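Local coordinates for protein monalysin (Pseudomonas entomophila, PDB 4MKO) that forms beta-barrel pores in host cell membranes, an aerolysin-like toxin that damages the Drosophila intestine and contributes to bacterial virulence, at residues C30-Y42 with F222-Y236. Numbering follows the deposited sequence.
With ACT (acetate ion), chain I.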
loop_
_atom_site.group_PDB
_atom_site.type_symbol
_atom_site.label_atom_id
_atom_site.label_comp_id
_atom_site.label_asym_id
_atom_site.label_seq_id
_atom_site.Cartn_x
_atom_site.Cartn_y
_atom_site.Cartn_z
ATOM N N CYS A 30 7.194 1.342 6.726
ATOM C CA CYS A 30 6.994 0.532 7.907
ATOM C C CYS A 30 6.059 -0.632 7.611
ATOM O O CYS A 30 5.228 -0.546 6.697
ATOM C CB CYS A 30 6.492 1.388 9.073
ATOM S SG CYS A 30 4.879 2.187 8.805
ATOM N N TRP A 31 6.219 -1.725 8.367
ATOM C CA TRP A 31 5.277 -2.846 8.332
ATOM C C TRP A 31 4.055 -2.330 9.075
ATOM O O TRP A 31 4.181 -1.525 10.005
ATOM C CB TRP A 31 5.855 -4.060 9.059
ATOM C CG TRP A 31 7.029 -4.665 8.350
ATOM C CD1 TRP A 31 8.346 -4.357 8.535
ATOM C CD2 TRP A 31 6.985 -5.638 7.298
ATOM N NE1 TRP A 31 9.131 -5.148 7.729
ATOM C CE2 TRP A 31 8.322 -5.922 6.935
ATOM C CE3 TRP A 31 5.942 -6.308 6.627
ATOM C CZ2 TRP A 31 8.647 -6.849 5.934
ATOM C CZ3 TRP A 31 6.266 -7.241 5.643
ATOM C CH2 TRP A 31 7.603 -7.503 5.302
ATOM N N VAL A 32 2.869 -2.759 8.659
ATOM C CA VAL A 32 1.619 -2.302 9.271
ATOM C C VAL A 32 0.934 -3.490 9.936
ATOM O O VAL A 32 0.732 -4.512 9.281
ATOM C CB VAL A 32 0.687 -1.648 8.204
ATOM C CG1 VAL A 32 -0.686 -1.301 8.799
ATOM C CG2 VAL A 32 1.339 -0.406 7.602
ATOM N N ASP A 33 0.556 -3.336 11.209
ATOM C CA ASP A 33 -0.188 -4.352 11.967
ATOM C C ASP A 33 -1.662 -3.988 11.766
ATOM O O ASP A 33 -2.155 -3.004 12.337
ATOM C CB ASP A 33 0.201 -4.285 13.463
ATOM C CG ASP A 33 -0.648 -5.113 14.422
ATOM O OD1 ASP A 33 -1.495 -5.899 13.946
ATOM O OD2 ASP A 33 -0.459 -4.977 15.644
ATOM N N GLY A 34 -2.319 -4.727 10.884
ATOM C CA GLY A 34 -3.719 -4.489 10.561
ATOM C C GLY A 34 -4.533 -5.762 10.621
ATOM O O GLY A 34 -3.967 -6.859 10.673
ATOM N N ILE A 35 -5.868 -5.618 10.600
ATOM C CA ILE A 35 -6.784 -6.767 10.658
ATOM C C ILE A 35 -6.959 -7.435 9.296
ATOM O O ILE A 35 -6.720 -6.817 8.249
ATOM C CB ILE A 35 -8.175 -6.355 11.252
ATOM C CG1 ILE A 35 -8.897 -5.318 10.352
ATOM C CG2 ILE A 35 -8.033 -5.852 12.739
ATOM C CD1 ILE A 35 -10.421 -5.425 10.384
ATOM N N THR A 36 -7.457 -8.677 9.323
ATOM C CA THR A 36 -7.815 -9.382 8.116
ATOM C C THR A 36 -9.340 -9.301 7.947
ATOM O O THR A 36 -10.077 -9.447 8.926
ATOM C CB THR A 36 -7.362 -10.861 8.156
ATOM O OG1 THR A 36 -5.946 -10.932 8.384
ATOM C CG2 THR A 36 -7.738 -11.609 6.875
ATOM N N VAL A 37 -9.788 -9.044 6.722
ATOM C CA VAL A 37 -11.223 -9.036 6.348
ATOM C C VAL A 37 -11.430 -10.039 5.222
ATOM O O VAL A 37 -10.452 -10.513 4.637
ATOM C CB VAL A 37 -11.764 -7.640 5.960
ATOM C CG1 VAL A 37 -11.622 -6.650 7.123
ATOM C CG2 VAL A 37 -11.135 -7.122 4.653
ATOM N N TYR A 38 -12.697 -10.375 4.921
ATOM C CA TYR A 38 -13.006 -11.345 3.875
ATOM C C TYR A 38 -14.160 -10.834 3.027
ATOM O O TYR A 38 -15.187 -10.427 3.562
ATOM C CB TYR A 38 -13.347 -12.722 4.478
ATOM C CG TYR A 38 -13.665 -13.763 3.427
ATOM C CD1 TYR A 38 -14.962 -13.921 2.942
ATOM C CD2 TYR A 38 -12.673 -14.601 2.927
ATOM C CE1 TYR A 38 -15.259 -14.875 1.967
ATOM C CE2 TYR A 38 -12.954 -15.546 1.937
ATOM C CZ TYR A 38 -14.250 -15.679 1.461
ATOM O OH TYR A 38 -14.543 -16.616 0.496
ATOM N N GLY A 39 -13.996 -10.911 1.719
ATOM C CA GLY A 39 -15.023 -10.498 0.778
ATOM C C GLY A 39 -14.557 -10.603 -0.645
ATOM O O GLY A 39 -13.414 -11.001 -0.906
ATOM N N ASP A 40 -15.433 -10.221 -1.577
ATOM C CA ASP A 40 -15.146 -10.290 -2.997
ATOM C C ASP A 40 -14.104 -9.316 -3.515
ATOM O O ASP A 40 -14.091 -8.140 -3.140
ATOM C CB ASP A 40 -16.424 -10.073 -3.821
ATOM C CG ASP A 40 -17.422 -11.215 -3.808
ATOM O OD1 ASP A 40 -17.018 -12.361 -3.481
ATOM O OD2 ASP A 40 -18.603 -10.973 -4.163
ATOM N N ILE A 41 -13.272 -9.812 -4.455
ATOM C CA ILE A 41 -12.360 -9.038 -5.274
ATOM C C ILE A 41 -12.485 -9.658 -6.657
ATOM O O ILE A 41 -12.471 -10.893 -6.787
ATOM C CB ILE A 41 -10.890 -8.964 -4.777
ATOM C CG1 ILE A 41 -10.805 -8.294 -3.370
ATOM C CG2 ILE A 41 -10.017 -8.217 -5.797
ATOM C CD1 ILE A 41 -9.349 -7.843 -2.903
ATOM N N TYR A 42 -12.678 -8.810 -7.669
ATOM C CA TYR A 42 -12.815 -9.236 -9.046
ATOM C C TYR A 42 -11.426 -9.333 -9.667
ATOM O O TYR A 42 -10.718 -8.341 -9.759
ATOM C CB TYR A 42 -13.707 -8.257 -9.838
ATOM C CG TYR A 42 -14.060 -8.754 -11.229
ATOM C CD1 TYR A 42 -13.175 -8.595 -12.295
ATOM C CD2 TYR A 42 -15.292 -9.351 -11.486
ATOM C CE1 TYR A 42 -13.492 -9.052 -13.574
ATOM C CE2 TYR A 42 -15.625 -9.798 -12.764
ATOM C CZ TYR A 42 -14.715 -9.662 -13.800
ATOM O OH TYR A 42 -15.033 -10.099 -15.060
ATOM N N PHE A 222 4.438 -11.323 8.575
ATOM C CA PHE A 222 3.008 -11.153 8.840
ATOM C C PHE A 222 2.311 -12.474 8.584
ATOM O O PHE A 222 2.838 -13.341 7.874
ATOM C CB PHE A 222 2.370 -10.047 7.954
ATOM C CG PHE A 222 2.302 -10.348 6.470
ATOM C CD1 PHE A 222 1.196 -10.996 5.922
ATOM C CD2 PHE A 222 3.325 -9.947 5.613
ATOM C CE1 PHE A 222 1.117 -11.250 4.547
ATOM C CE2 PHE A 222 3.243 -10.200 4.233
ATOM C CZ PHE A 222 2.146 -10.861 3.710
ATOM N N SER A 223 1.086 -12.585 9.126
ATOM C CA SER A 223 0.220 -13.747 8.942
ATOM C C SER A 223 -1.197 -13.262 8.683
ATOM O O SER A 223 -1.615 -12.240 9.248
ATOM C CB SER A 223 0.212 -14.627 10.195
ATOM O OG SER A 223 1.493 -15.163 10.493
ATOM N N PHE A 224 -1.938 -13.998 7.861
ATOM C CA PHE A 224 -3.348 -13.676 7.666
ATOM C C PHE A 224 -4.102 -14.247 8.856
ATOM O O PHE A 224 -3.737 -15.310 9.395
ATOM C CB PHE A 224 -3.891 -14.339 6.420
ATOM C CG PHE A 224 -3.511 -13.664 5.133
ATOM C CD1 PHE A 224 -2.341 -14.008 4.470
ATOM C CD2 PHE A 224 -4.326 -12.683 4.575
ATOM C CE1 PHE A 224 -2.004 -13.403 3.257
ATOM C CE2 PHE A 224 -3.983 -12.070 3.362
ATOM C CZ PHE A 224 -2.821 -12.443 2.710
ATOM N N ASP A 225 -5.175 -13.554 9.245
ATOM C CA ASP A 225 -6.053 -14.028 10.308
ATOM C C ASP A 225 -7.310 -14.657 9.642
ATOM O O ASP A 225 -8.255 -13.943 9.291
ATOM C CB ASP A 225 -6.401 -12.891 11.275
ATOM C CG ASP A 225 -7.474 -13.248 12.293
ATOM O OD1 ASP A 225 -7.670 -14.477 12.565
ATOM O OD2 ASP A 225 -8.142 -12.322 12.792
ATOM N N TRP A 226 -7.311 -16.003 9.480
ATOM C CA TRP A 226 -8.407 -16.698 8.801
ATOM C C TRP A 226 -9.764 -16.607 9.516
ATOM O O TRP A 226 -10.792 -16.866 8.883
ATOM C CB TRP A 226 -8.060 -18.161 8.513
ATOM C CG TRP A 226 -6.688 -18.379 7.938
ATOM C CD1 TRP A 226 -5.717 -19.190 8.449
ATOM C CD2 TRP A 226 -6.167 -17.850 6.707
ATOM N NE1 TRP A 226 -4.624 -19.206 7.618
ATOM C CE2 TRP A 226 -4.860 -18.371 6.552
ATOM C CE3 TRP A 226 -6.660 -16.950 5.734
ATOM C CZ2 TRP A 226 -4.037 -18.023 5.473
ATOM C CZ3 TRP A 226 -5.850 -16.627 4.650
ATOM C CH2 TRP A 226 -4.563 -17.180 4.514
ATOM N N SER A 227 -9.771 -16.211 10.802
ATOM C CA SER A 227 -11.018 -16.041 11.568
ATOM C C SER A 227 -11.915 -14.952 10.975
ATOM O O SER A 227 -13.103 -14.908 11.312
ATOM C CB SER A 227 -10.737 -15.783 13.044
ATOM O OG SER A 227 -10.249 -14.472 13.260
ATOM N N ALA A 228 -11.373 -14.098 10.055
ATOM C CA ALA A 228 -12.172 -13.092 9.341
ATOM C C ALA A 228 -13.391 -13.775 8.684
ATOM O O ALA A 228 -14.482 -13.211 8.695
ATOM C CB ALA A 228 -11.335 -12.411 8.260
ATOM N N TYR A 229 -13.206 -15.004 8.129
ATOM C CA TYR A 229 -14.323 -15.708 7.468
ATOM C C TYR A 229 -15.527 -15.915 8.408
ATOM O O TYR A 229 -16.663 -15.840 7.956
ATOM C CB TYR A 229 -13.873 -17.069 6.905
ATOM C CG TYR A 229 -14.832 -17.631 5.877
ATOM C CD1 TYR A 229 -15.941 -18.382 6.265
ATOM C CD2 TYR A 229 -14.607 -17.457 4.511
ATOM C CE1 TYR A 229 -16.829 -18.903 5.323
ATOM C CE2 TYR A 229 -15.481 -17.991 3.559
ATOM C CZ TYR A 229 -16.590 -18.715 3.972
ATOM O OH TYR A 229 -17.455 -19.248 3.043
ATOM N N ASN A 230 -15.255 -16.214 9.680
ATOM C CA ASN A 230 -16.211 -16.536 10.739
ATOM C C ASN A 230 -16.669 -15.328 11.581
ATOM O O ASN A 230 -17.367 -15.504 12.589
ATOM C CB ASN A 230 -15.619 -17.622 11.619
ATOM C CG ASN A 230 -15.186 -18.853 10.836
ATOM O OD1 ASN A 230 -15.895 -19.353 9.960
ATOM N ND2 ASN A 230 -13.965 -19.276 11.037
ATOM N N ASP A 231 -16.262 -14.115 11.174
ATOM C CA ASP A 231 -16.593 -12.887 11.895
ATOM C C ASP A 231 -17.447 -11.970 11.014
ATOM O O ASP A 231 -16.907 -11.267 10.145
ATOM C CB ASP A 231 -15.318 -12.166 12.389
ATOM C CG ASP A 231 -15.586 -10.989 13.319
ATOM O OD1 ASP A 231 -16.783 -10.689 13.581
ATOM O OD2 ASP A 231 -14.608 -10.366 13.783
ATOM N N PRO A 232 -18.777 -11.880 11.285
ATOM C CA PRO A 232 -19.630 -11.025 10.439
ATOM C C PRO A 232 -19.147 -9.578 10.334
ATOM O O PRO A 232 -19.264 -9.000 9.258
ATOM C CB PRO A 232 -21.029 -11.134 11.069
ATOM C CG PRO A 232 -20.835 -11.827 12.388
ATOM C CD PRO A 232 -19.575 -12.640 12.275
ATOM N N HIS A 233 -18.563 -9.030 11.422
ATOM C CA HIS A 233 -18.063 -7.652 11.418
ATOM C C HIS A 233 -16.835 -7.457 10.522
ATOM O O HIS A 233 -16.516 -6.319 10.164
ATOM C CB HIS A 233 -17.823 -7.148 12.844
ATOM C CG HIS A 233 -19.060 -7.205 13.687
ATOM N ND1 HIS A 233 -20.237 -6.578 13.294
ATOM C CD2 HIS A 233 -19.273 -7.836 14.865
ATOM C CE1 HIS A 233 -21.118 -6.842 14.247
ATOM N NE2 HIS A 233 -20.582 -7.586 15.218
ATOM N N ARG A 234 -16.185 -8.560 10.098
ATOM C CA ARG A 234 -15.027 -8.476 9.187
ATOM C C ARG A 234 -15.297 -9.060 7.787
ATOM O O ARG A 234 -14.367 -9.296 7.020
ATOM C CB ARG A 234 -13.778 -9.083 9.831
ATOM C CG ARG A 234 -13.294 -8.241 11.006
ATOM C CD ARG A 234 -12.011 -8.774 11.590
ATOM N NE ARG A 234 -12.214 -10.003 12.364
ATOM C CZ ARG A 234 -11.410 -11.059 12.324
ATOM N NH1 ARG A 234 -10.370 -11.083 11.495
ATOM N NH2 ARG A 234 -11.633 -12.098 13.115
ATOM N N ARG A 235 -16.578 -9.237 7.438
ATOM C CA ARG A 235 -16.995 -9.687 6.115
ATOM C C ARG A 235 -17.659 -8.489 5.433
ATOM O O ARG A 235 -18.525 -7.837 6.030
ATOM C CB ARG A 235 -17.979 -10.873 6.235
ATOM C CG ARG A 235 -17.376 -12.141 6.876
ATOM C CD ARG A 235 -18.362 -13.300 6.869
ATOM N NE ARG A 235 -18.802 -13.618 5.506
ATOM C CZ ARG A 235 -18.339 -14.627 4.781
ATOM N NH1 ARG A 235 -17.464 -15.480 5.302
ATOM N NH2 ARG A 235 -18.771 -14.813 3.542
ATOM N N TYR A 236 -17.244 -8.168 4.216
ATOM C CA TYR A 236 -17.829 -7.034 3.515
ATOM C C TYR A 236 -18.590 -7.462 2.268
ATOM O O TYR A 236 -18.411 -8.620 1.829
ATOM C CB TYR A 236 -16.754 -5.978 3.195
ATOM C CG TYR A 236 -15.742 -6.416 2.150
ATOM C CD1 TYR A 236 -15.975 -6.205 0.791
ATOM C CD2 TYR A 236 -14.542 -7.015 2.522
ATOM C CE1 TYR A 236 -15.048 -6.602 -0.174
ATOM C CE2 TYR A 236 -13.596 -7.392 1.567
ATOM C CZ TYR A 236 -13.862 -7.201 0.220
ATOM O OH TYR A 236 -12.943 -7.587 -0.723
ATOM O OXT TYR A 236 -19.340 -6.630 1.713
HETATM C C ACT I . -11.129 -19.268 13.442
HETATM O O ACT I . -10.555 -19.417 14.546
HETATM O OXT ACT I . -12.205 -18.670 13.269
HETATM C CH3 ACT I . -10.450 -19.848 12.167
HETATM O O HOH W 1 -7.568 -9.688 12.241
HETATM O O HOH W 2 -17.889 -11.107 2.835
HETATM O O HOH W 3 -18.080 -9.164 -0.865
#
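Tyr236, the C-terminal residue, lays one face of its ring on Gly39: CA of Gly39 stands 3.7 Å from the ring centroid, over the face, a CH-pi contact made possible by the bare glycine backbone. With CG between its own backbone N and carbonyl carbon (chi1 69°), the Tyr236 ring swings across Gly39, and its OH donates to Asp40 O at 2.7 Å, arriving from above the carbonyl plane. CG2 of Val37 meets the same ring obliquely. Beside this contact the main chains meet in a single beta bridge between Tyr38 and Arg235, Tyr38 N giving to Arg234 O and Tyr236 N to Tyr38 O; waters link Tyr236 O to Tyr38 O and Asp40 N.

Tyr38 meets two groups. The edge of Tyr229 points at one face, with centroids 4.6 Å apart and planes at 64°, an edge-to-face pair. The Arg235 guanidinium lies alongside Tyr38, inclined rather than stacked parallel; its NH1 sits over the centre of the Tyr229 ring and donates to Tyr229 O at 2.8 Å, in the carbonyl plane.

Thr36 is gripped at two polar atoms. Its OG1 accepts the nearly straight bond from Asp225 N (2.9 Å, 165°), and Arg234 NH1 donates to its O at 3.1 Å. CG2, anti to the backbone N, approaches CB of Ala228 and the edge of the Phe224 ring. Arg234 NE bridges to Asp231 OD2, NH1 more weakly to Asp225 OD2, and NH2 bonds Ser227 OG in the guanidinium plane, fixing its rotation. Asp225 OD1 accepts from Ser227 N, an Asx turn.

Farther along, Trp31 CZ3 meets the edge of Phe222. The C-terminal tail is thus pinned to strand 29-43 of this aerolysin-like fold; strand 46-67 supplies Tyr51 against Tyr38 and Tyr229, strand 136-151 backs Phe222 and Phe224 at Ala148, and Asn100 binds the terminal carboxylate.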